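Local coordinates for class II aldolase/adducin domain protein (Pseudomonas syringae pv. phaseolicola 1448A, PDB 3OCR) that is of unestablished function but belongs to the class II aldolase/adducin family and may bind actin filaments, at residues Thr51-Ser59 / Leu70-Phe78; Phe153-Tyr162 / Asp178-Asn189. All blocks are in the same frame, centred on the assembly; numbering follows the deposited sequence.

Overall arrangement
Both segments of contact 1 (51-59 with 70-78) come earlier in the chain than those of contact 2 (153-162 with 178-189), and the centres of the two contacts lie about 22 Å apart on opposite sides of the chain's centre. The two contacts share one mixed sheet. Contact 1 runs from the hairpin of strands 58-61 and 68-71 into the loops next to it; contact 2 centres on the parallel pair 157-160 and 184-187 at one end of the sheet, with the end of helix 169-179. Strands 124-128 and 191-196 lie between the two pairs, and the nearest atoms of the two contacts are about 9 Å apart. The second subunit meets both, broadly at contact 1 and at Tyr162 and Asn189 in contact 2.

Contact 1: residues Thr51-Ser59 / Leu70-Phe78; sequences TDHIYTHFS and LINAFGLLF
Phe78 carries the tight half of this contact: its ring edge points at the face of Phe58, centroids 5.3 Å apart and planes at 64°, a T-shaped pair. Thr56 O lies at the edge of the Phe78 ring, 3.3 Å from CE1, while Thr51 CG2 approaches CD2 of the same ring obliquely at 3.5 Å. Beside this cluster His57 ND1 donates a nearly straight bond to Asn72 OD1 (2.5 Å, a length that is doubtful in detail), meeting a lone pair in the carbonyl plane and staying in the plane of its own ring. With CG of Asn72 between backbone N and carbonyl carbon (chi1 64°), the amide reaches across to the imidazole. These side chains flank the start of the antiparallel hairpin 58-61/68-71, part of the AraD-like sheet, and Tyr42 of helix 29-47 meets both phenylalanine rings. Farther from the strands, the turns Asp52-Tyr55 and Ala73-Leu76 meet through a few methyl contacts and through water. Ile54 CG2 touches Leu77 CD2 at 3.6 Å; one water donates to Ile54 O and Leu76 O, another links His53 O to Phe78 N. The second subunit covers this side, where its His256 bonds to both His53 and Tyr55.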
loop_
_atom_site.group_PDB
_atom_site.type_symbol
_atom_site.label_atom_id
_atom_site.label_comp_id
_atom_site.label_asym_id
_atom_site.label_seq_id
_atom_site.Cartn_x
_atom_site.Cartn_y
_atom_site.Cartn_z
ATOM N N THR A 51 4.614 13.305 -0.512
ATOM C CA THR A 51 5.421 14.121 0.401
ATOM C C THR A 51 6.636 13.364 0.902
ATOM O O THR A 51 6.655 12.145 0.897
ATOM C CB THR A 51 4.641 14.535 1.658
ATOM O OG1 THR A 51 4.165 13.358 2.323
ATOM C CG2 THR A 51 3.492 15.446 1.323
ATOM N N ASP A 52 7.622 14.123 1.373
ATOM C CA ASP A 52 8.811 13.581 1.989
ATOM C C ASP A 52 9.030 14.427 3.257
ATOM O O ASP A 52 9.959 15.238 3.359
ATOM C CB ASP A 52 9.974 13.615 0.965
ATOM C CG ASP A 52 11.319 13.281 1.568
ATOM O OD1 ASP A 52 11.367 12.522 2.554
ATOM O OD2 ASP A 52 12.338 13.772 1.034
ATOM N N HIS A 53 8.113 14.239 4.214
ATOM C CA HIS A 53 8.143 14.941 5.498
ATOM C C HIS A 53 8.217 16.446 5.244
ATOM O O HIS A 53 7.364 16.995 4.557
ATOM C CB HIS A 53 9.302 14.438 6.377
ATOM C CG HIS A 53 9.180 14.819 7.825
ATOM N ND1 HIS A 53 8.019 14.633 8.554
ATOM C CD2 HIS A 53 10.077 15.366 8.682
ATOM C CE1 HIS A 53 8.206 15.065 9.789
ATOM N NE2 HIS A 53 9.447 15.507 9.897
ATOM N N ILE A 54 9.249 17.108 5.751
ATOM C CA ILE A 54 9.342 18.558 5.601
ATOM C C ILE A 54 10.209 19.012 4.432
ATOM O O ILE A 54 10.523 20.199 4.324
ATOM C CB ILE A 54 9.825 19.248 6.898
ATOM C CG1 ILE A 54 11.087 18.576 7.431
ATOM C CG2 ILE A 54 8.713 19.251 7.940
ATOM C CD1 ILE A 54 11.896 19.433 8.377
ATOM N N TYR A 55 10.622 18.075 3.590
ATOM C CA TYR A 55 11.524 18.390 2.510
ATOM C C TYR A 55 10.706 18.496 1.210
ATOM O O TYR A 55 9.514 18.179 1.190
ATOM C CB TYR A 55 12.643 17.352 2.472
ATOM C CG TYR A 55 13.192 17.110 3.871
ATOM C CD1 TYR A 55 14.009 18.064 4.490
ATOM C CD2 TYR A 55 12.854 15.961 4.598
ATOM C CE1 TYR A 55 14.493 17.876 5.781
ATOM C CE2 TYR A 55 13.336 15.755 5.894
ATOM C CZ TYR A 55 14.155 16.728 6.485
ATOM O OH TYR A 55 14.649 16.571 7.760
ATOM N N THR A 56 11.327 18.969 0.142
ATOM C CA THR A 56 10.617 19.314 -1.108
ATOM C C THR A 56 9.602 20.462 -0.987
ATOM O O THR A 56 9.067 20.745 0.077
ATOM C CB THR A 56 10.011 18.086 -1.863
ATOM O OG1 THR A 56 8.678 17.808 -1.407
ATOM C CG2 THR A 56 10.919 16.857 -1.739
ATOM N N HIS A 57 9.358 21.114 -2.118
ATOM C CA HIS A 57 8.715 22.405 -2.154
ATOM C C HIS A 57 7.974 22.637 -3.449
ATOM O O HIS A 57 8.375 22.126 -4.508
ATOM C CB HIS A 57 9.773 23.490 -2.009
ATOM C CG HIS A 57 10.609 23.347 -0.776
ATOM N ND1 HIS A 57 10.163 23.737 0.468
ATOM C CD2 HIS A 57 11.847 22.828 -0.589
ATOM C CE1 HIS A 57 11.092 23.468 1.367
ATOM N NE2 HIS A 57 12.122 22.915 0.753
ATOM N N PHE A 58 6.890 23.395 -3.349
ATOM C CA PHE A 58 6.161 23.900 -4.520
ATOM C C PHE A 58 6.258 25.419 -4.523
ATOM O O PHE A 58 5.969 26.046 -3.505
ATOM C CB PHE A 58 4.681 23.517 -4.446
ATOM C CG PHE A 58 4.409 22.041 -4.453
ATOM C CD1 PHE A 58 5.373 21.125 -4.860
ATOM C CD2 PHE A 58 3.141 21.571 -4.119
ATOM C CE1 PHE A 58 5.098 19.775 -4.875
ATOM C CE2 PHE A 58 2.860 20.205 -4.146
ATOM C CZ PHE A 58 3.852 19.312 -4.541
ATOM N N SER A 59 6.602 26.024 -5.658
ATOM C CA SER A 59 6.633 27.500 -5.731
ATOM C C SER A 59 5.671 28.015 -6.805
ATOM O O SER A 59 5.392 27.302 -7.777
ATOM C CB SER A 59 8.054 28.006 -6.009
ATOM O OG SER A 59 8.527 27.501 -7.241
ATOM N N LEU A 70 5.929 32.551 -3.961
ATOM C CA LEU A 70 5.409 31.930 -2.744
ATOM C C LEU A 70 5.950 30.521 -2.559
ATOM O O LEU A 70 6.070 29.752 -3.526
ATOM C CB LEU A 70 3.883 31.903 -2.799
ATOM C CG LEU A 70 3.193 33.269 -2.815
ATOM C CD1 LEU A 70 1.835 33.210 -3.572
ATOM C CD2 LEU A 70 3.013 33.741 -1.381
ATOM N N ILE A 71 6.280 30.186 -1.312
ATOM C CA ILE A 71 6.797 28.864 -0.943
ATOM C C ILE A 71 6.414 28.576 0.523
ATOM O O ILE A 71 6.020 29.504 1.272
ATOM C CB ILE A 71 8.336 28.790 -1.202
ATOM C CG1 ILE A 71 8.857 27.355 -1.127
ATOM C CG2 ILE A 71 9.087 29.763 -0.277
ATOM C CD1 ILE A 71 10.010 27.052 -2.085
ATOM N N ASN A 72 6.469 27.302 0.920
ATOM C CA ASN A 72 6.205 26.927 2.315
ATOM C C ASN A 72 7.244 27.494 3.277
ATOM O O ASN A 72 8.416 27.679 2.914
ATOM C CB ASN A 72 6.042 25.393 2.503
ATOM C CG ASN A 72 7.318 24.603 2.190
ATOM O OD1 ASN A 72 7.951 24.781 1.151
ATOM N ND2 ASN A 72 7.686 23.715 3.099
ATOM N N ALA A 73 6.782 27.795 4.483
ATOM C CA ALA A 73 7.642 28.153 5.600
ATOM C C ALA A 73 8.475 26.952 6.028
ATOM O O ALA A 73 8.001 25.813 5.991
ATOM C CB ALA A 73 6.797 28.686 6.794
ATOM N N PHE A 74 9.699 27.247 6.477
ATOM C CA PHE A 74 10.712 26.273 6.908
ATOM C C PHE A 74 10.203 25.385 8.026
ATOM O O PHE A 74 9.933 25.866 9.127
ATOM C CB PHE A 74 11.926 27.045 7.441
ATOM C CG PHE A 74 13.235 26.271 7.421
ATOM C CD1 PHE A 74 13.362 25.079 6.705
ATOM C CD2 PHE A 74 14.359 26.782 8.083
ATOM C CE1 PHE A 74 14.589 24.387 6.662
ATOM C CE2 PHE A 74 15.588 26.113 8.043
ATOM C CZ PHE A 74 15.701 24.913 7.332
ATOM N N GLY A 75 10.033 24.100 7.745
ATOM C CA GLY A 75 9.676 23.158 8.814
ATOM C C GLY A 75 8.204 22.805 8.975
ATOM O O GLY A 75 7.872 21.945 9.780
ATOM N N LEU A 76 7.323 23.443 8.212
ATOM C CA LEU A 76 5.910 23.051 8.200
ATOM C C LEU A 76 5.680 21.877 7.268
ATOM O O LEU A 76 6.301 21.792 6.224
ATOM C CB LEU A 76 5.025 24.201 7.728
ATOM C CG LEU A 76 4.854 25.412 8.644
ATOM C CD1 LEU A 76 3.627 26.222 8.163
ATOM C CD2 LEU A 76 4.700 24.992 10.087
ATOM N N LEU A 77 4.766 20.996 7.649
ATOM C CA LEU A 77 4.309 19.908 6.792
ATOM C C LEU A 77 3.318 20.413 5.728
ATOM O O LEU A 77 2.611 21.388 5.951
ATOM C CB LEU A 77 3.640 18.833 7.649
ATOM C CG LEU A 77 4.514 18.157 8.702
ATOM C CD1 LEU A 77 3.664 17.263 9.591
ATOM C CD2 LEU A 77 5.611 17.349 7.990
ATOM N N PHE A 78 3.272 19.728 4.585
ATOM C CA PHE A 78 2.389 20.070 3.460
ATOM C C PHE A 78 0.957 20.173 3.946
ATOM O O PHE A 78 0.178 20.984 3.453
ATOM C CB PHE A 78 2.500 19.005 2.374
ATOM C CG PHE A 78 3.682 19.202 1.441
ATOM C CD1 PHE A 78 4.855 19.823 1.891
ATOM C CD2 PHE A 78 3.616 18.780 0.127
ATOM C CE1 PHE A 78 5.952 20.010 1.036
ATOM C CE2 PHE A 78 4.714 18.951 -0.753
ATOM C CZ PHE A 78 5.882 19.570 -0.286
HETATM O O HOH W 1 4.547 17.006 4.410
HETATM O O HOH W 2 8.865 22.231 5.615
#

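Contact 2: residues Phe153-Tyr162 / Asp178-Asn189; sequences FSGRVAYHGY and DLGDKSVMILRN
A beta-alpha-beta crossover brings strands 157-160 and 184-187 side by side, parallel, with helix 169-179 as the connection. Ala158 N donates to Val184 O (2.8 Å) and Ile186 N to Ala158 O (2.7 Å); His160 N to Ile186 O and Arg188 N to His160 O continue the register. Near the end of the helix, Asp178 turns back onto the first strand. His160, its CG anti to the backbone N (chi1 174°), turns its ring edge to Asp178, and ND1 donates to Asp178 OD2 at 2.7 Å. The carboxylate uses its anti lone pair and is turned 56° from the ring plane; a water donating to the same OD2 accepts from Gly161 N. On the other ring nitrogen, NE2 bonds to Glu171, so the imidazole is held at both ends and its rotation fixed. On the opposite face of the sheet from His160, Tyr159 lies alongside Ile186, CE2 3.7 Å from CB, and its CD2 sits over the centre of the Arg188 guanidinium, 3.7 Å from CZ, with the planes 23° apart. Val157 CG1 meets Ile186 CG1 at 3.8 Å on that face. At the start of the pair a water accepts from Ser183 N and donates to Arg156 O. Within this chain strand 157-160 is outermost in the sheet, while strand 184-187 has strand 191-196 on its other side; Leu175 of helix 169-179 touches His160, Met185 and Leu187, and helix 199-219 packs on Phe153 and Val184.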
loop_
_atom_site.group_PDB
_atom_site.type_symbol
_atom_site.label_atom_id
_atom_site.label_comp_id
_atom_site.label_asym_id
_atom_site.label_seq_id
_atom_site.Cartn_x
_atom_site.Cartn_y
_atom_site.Cartn_z
ATOM N N PHE A 153 3.556 11.266 -22.070
ATOM C CA PHE A 153 4.755 12.095 -21.814
ATOM C C PHE A 153 5.868 11.973 -22.869
ATOM O O PHE A 153 6.924 12.596 -22.731
ATOM C CB PHE A 153 5.319 11.770 -20.418
ATOM C CG PHE A 153 4.501 12.382 -19.310
ATOM C CD1 PHE A 153 3.541 11.632 -18.638
ATOM C CD2 PHE A 153 4.647 13.723 -19.001
ATOM C CE1 PHE A 153 2.745 12.231 -17.626
ATOM C CE2 PHE A 153 3.877 14.319 -17.986
ATOM C CZ PHE A 153 2.938 13.561 -17.313
ATOM N N SER A 154 5.647 11.190 -23.918
ATOM C CA SER A 154 6.717 11.001 -24.898
ATOM C C SER A 154 7.091 12.348 -25.526
ATOM O O SER A 154 6.217 13.088 -25.996
ATOM C CB SER A 154 6.308 9.996 -25.970
ATOM O OG SER A 154 7.331 9.874 -26.953
ATOM N N GLY A 155 8.385 12.671 -25.489
ATOM C CA GLY A 155 8.900 13.928 -26.011
ATOM C C GLY A 155 8.613 15.148 -25.132
ATOM O O GLY A 155 8.884 16.277 -25.548
ATOM N N ARG A 156 8.082 14.937 -23.927
ATOM C CA ARG A 156 7.816 16.056 -23.013
ATOM C C ARG A 156 8.819 16.138 -21.837
ATOM O O ARG A 156 8.780 17.086 -21.042
ATOM C CB ARG A 156 6.392 15.974 -22.458
ATOM C CG ARG A 156 5.282 16.352 -23.458
ATOM C CD ARG A 156 3.942 15.821 -22.960
ATOM N NE ARG A 156 3.437 16.497 -21.747
ATOM C CZ ARG A 156 2.472 16.017 -20.960
ATOM N NH1 ARG A 156 1.914 14.836 -21.214
ATOM N NH2 ARG A 156 2.056 16.715 -19.904
ATOM N N VAL A 157 9.685 15.133 -21.715
ATOM C CA VAL A 157 10.418 14.919 -20.484
ATOM C C VAL A 157 11.894 15.188 -20.658
ATOM O O VAL A 157 12.539 14.606 -21.558
ATOM C CB VAL A 157 10.177 13.476 -19.910
ATOM C CG1 VAL A 157 10.890 13.310 -18.563
ATOM C CG2 VAL A 157 8.680 13.216 -19.784
ATOM N N ALA A 158 12.417 16.082 -19.812
ATOM C CA ALA A 158 13.851 16.337 -19.743
ATOM C C ALA A 158 14.485 15.434 -18.688
ATOM O O ALA A 158 13.825 15.030 -17.739
ATOM C CB ALA A 158 14.133 17.806 -19.421
ATOM N N TYR A 159 15.765 15.087 -18.883
ATOM C CA TYR A 159 16.541 14.414 -17.823
ATOM C C TYR A 159 17.748 15.235 -17.364
ATOM O O TYR A 159 18.445 15.883 -18.181
ATOM C CB TYR A 159 17.009 13.030 -18.290
ATOM C CG TYR A 159 15.891 12.059 -18.439
ATOM C CD1 TYR A 159 15.085 12.069 -19.581
ATOM C CD2 TYR A 159 15.615 11.131 -17.433
ATOM C CE1 TYR A 159 14.025 11.183 -19.716
ATOM C CE2 TYR A 159 14.560 10.228 -17.561
ATOM C CZ TYR A 159 13.779 10.256 -18.707
ATOM O OH TYR A 159 12.735 9.370 -18.821
ATOM N N HIS A 160 18.023 15.163 -16.065
ATOM C CA HIS A 160 19.138 15.876 -15.452
ATOM C C HIS A 160 19.900 14.880 -14.552
ATOM O O HIS A 160 19.335 14.335 -13.593
ATOM C CB HIS A 160 18.605 17.096 -14.656
ATOM C CG HIS A 160 19.658 17.824 -13.875
ATOM N ND1 HIS A 160 20.593 18.650 -14.468
ATOM C CD2 HIS A 160 19.914 17.858 -12.543
ATOM C CE1 HIS A 160 21.395 19.139 -13.540
ATOM N NE2 HIS A 160 20.997 18.684 -12.362
ATOM N N GLY A 161 21.153 14.613 -14.917
ATOM C CA GLY A 161 22.084 13.779 -14.135
ATOM C C GLY A 161 22.318 14.291 -12.719
ATOM O O GLY A 161 22.435 15.488 -12.511
ATOM N N TYR A 162 22.403 13.377 -11.753
ATOM C CA TYR A 162 22.534 13.727 -10.341
ATOM C C TYR A 162 23.911 14.297 -10.002
ATOM O O TYR A 162 24.949 13.709 -10.357
ATOM C CB TYR A 162 22.254 12.518 -9.440
ATOM C CG TYR A 162 22.093 12.903 -7.971
ATOM C CD1 TYR A 162 21.123 13.825 -7.571
ATOM C CD2 TYR A 162 22.951 12.371 -6.987
ATOM C CE1 TYR A 162 20.980 14.197 -6.209
ATOM C CE2 TYR A 162 22.825 12.739 -5.644
ATOM C CZ TYR A 162 21.824 13.640 -5.266
ATOM O OH TYR A 162 21.739 14.002 -3.938
ATOM N N ASP A 178 19.453 21.464 -19.501
ATOM C CA ASP A 178 18.756 20.185 -19.591
ATOM C C ASP A 178 17.241 20.357 -19.769
ATOM O O ASP A 178 16.640 19.688 -20.593
ATOM C CB ASP A 178 19.035 19.321 -18.350
ATOM C CG ASP A 178 20.479 18.825 -18.262
ATOM O OD1 ASP A 178 21.177 18.696 -19.295
ATOM O OD2 ASP A 178 20.927 18.577 -17.128
ATOM N N LEU A 179 16.617 21.232 -18.987
ATOM C CA LEU A 179 15.188 21.455 -19.129
ATOM C C LEU A 179 14.812 22.000 -20.511
ATOM O O LEU A 179 13.815 21.561 -21.123
ATOM C CB LEU A 179 14.705 22.406 -18.036
ATOM C CG LEU A 179 13.208 22.709 -18.022
ATOM C CD1 LEU A 179 12.432 21.453 -17.625
ATOM C CD2 LEU A 179 12.937 23.834 -17.043
ATOM N N GLY A 180 15.627 22.939 -21.015
ATOM C CA GLY A 180 15.373 23.577 -22.324
ATOM C C GLY A 180 13.981 24.177 -22.328
ATOM O O GLY A 180 13.588 24.881 -21.382
ATOM N N ASP A 181 13.223 23.853 -23.371
ATOM C CA ASP A 181 11.875 24.390 -23.578
ATOM C C ASP A 181 10.766 23.581 -22.901
ATOM O O ASP A 181 9.599 23.962 -22.976
ATOM C CB ASP A 181 11.579 24.493 -25.078
ATOM C CG ASP A 181 12.394 25.569 -25.762
ATOM O OD1 ASP A 181 13.000 26.395 -25.053
ATOM O OD2 ASP A 181 12.431 25.596 -27.010
ATOM N N LYS A 182 11.130 22.484 -22.234
ATOM C CA LYS A 182 10.141 21.528 -21.690
ATOM C C LYS A 182 9.636 22.010 -20.328
ATOM O O LYS A 182 10.136 22.999 -19.790
ATOM C CB LYS A 182 10.741 20.132 -21.568
ATOM C CG LYS A 182 11.240 19.557 -22.916
ATOM C CD LYS A 182 11.881 18.222 -22.689
ATOM C CE LYS A 182 11.643 17.290 -23.849
ATOM N NZ LYS A 182 12.768 17.350 -24.781
ATOM N N SER A 183 8.643 21.333 -19.787
ATOM C CA SER A 183 8.092 21.726 -18.501
ATOM C C SER A 183 7.934 20.536 -17.540
ATOM O O SER A 183 7.214 20.629 -16.516
ATOM C CB SER A 183 6.768 22.479 -18.676
ATOM O OG SER A 183 5.735 21.605 -19.134
ATOM N N VAL A 184 8.578 19.421 -17.896
ATOM C CA VAL A 184 8.617 18.195 -17.070
ATOM C C VAL A 184 10.048 17.673 -17.102
ATOM O O VAL A 184 10.641 17.574 -18.191
ATOM C CB VAL A 184 7.716 17.084 -17.640
ATOM C CG1 VAL A 184 7.771 15.858 -16.741
ATOM C CG2 VAL A 184 6.257 17.567 -17.823
HETATM N N MSE A 185 10.598 17.359 -15.922
HETATM C CA MSE A 185 11.967 16.870 -15.815
HETATM C C MSE A 185 12.079 15.726 -14.808
HETATM O O MSE A 185 11.475 15.729 -13.710
HETATM C CB MSE A 185 12.948 17.983 -15.447
HETATM C CG MSE A 185 14.470 17.584 -15.660
HETATM SE SE MSE A 185 15.656 19.121 -15.962
HETATM C CE MSE A 185 14.724 20.190 -14.599
ATOM N N ILE A 186 12.864 14.739 -15.188
ATOM C CA ILE A 186 13.195 13.715 -14.240
ATOM C C ILE A 186 14.605 14.023 -13.746
ATOM O O ILE A 186 15.591 14.062 -14.520
ATOM C CB ILE A 186 12.999 12.279 -14.842
ATOM C CG1 ILE A 186 11.502 12.012 -15.036
ATOM C CG2 ILE A 186 13.630 11.206 -13.946
ATOM C CD1 ILE A 186 11.161 10.650 -15.745
ATOM N N LEU A 187 14.697 14.278 -12.452
ATOM C CA LEU A 187 15.989 14.529 -11.824
ATOM C C LEU A 187 16.527 13.155 -11.431
ATOM O O LEU A 187 16.065 12.548 -10.480
ATOM C CB LEU A 187 15.805 15.446 -10.595
ATOM C CG LEU A 187 15.094 16.774 -10.865
ATOM C CD1 LEU A 187 14.557 17.374 -9.569
ATOM C CD2 LEU A 187 16.002 17.782 -11.601
ATOM N N ARG A 188 17.466 12.632 -12.229
ATOM C CA ARG A 188 17.928 11.280 -12.035
ATOM C C ARG A 188 18.448 11.071 -10.610
ATOM O O ARG A 188 19.133 11.946 -10.045
ATOM C CB ARG A 188 19.043 10.902 -13.056
ATOM C CG ARG A 188 18.628 10.866 -14.521
ATOM C CD ARG A 188 19.763 10.210 -15.304
ATOM N NE ARG A 188 19.667 10.410 -16.744
ATOM C CZ ARG A 188 19.023 9.608 -17.584
ATOM N NH1 ARG A 188 18.378 8.527 -17.144
ATOM N NH2 ARG A 188 19.025 9.894 -18.885
ATOM N N ASN A 189 18.114 9.901 -10.064
ATOM C CA ASN A 189 18.417 9.470 -8.704
ATOM C C ASN A 189 17.911 10.461 -7.673
ATOM O O ASN A 189 18.489 10.588 -6.606
ATOM C CB ASN A 189 19.918 9.287 -8.513
ATOM C CG ASN A 189 20.513 8.344 -9.542
ATOM O OD1 ASN A 189 21.133 8.805 -10.486
ATOM N ND2 ASN A 189 20.292 7.024 -9.384
HETATM O O HOH W 3 7.387 19.248 -21.402
HETATM O O HOH W 4 4.739 19.024 -21.054
HETATM O O HOH W 5 17.061 16.685 -21.203
HETATM O O HOH W 6 19.424 14.556 -10.828
HETATM O O HOH W 7 22.295 15.909 -17.198
HETATM O O HOH W 8 22.450 10.607 -12.403
#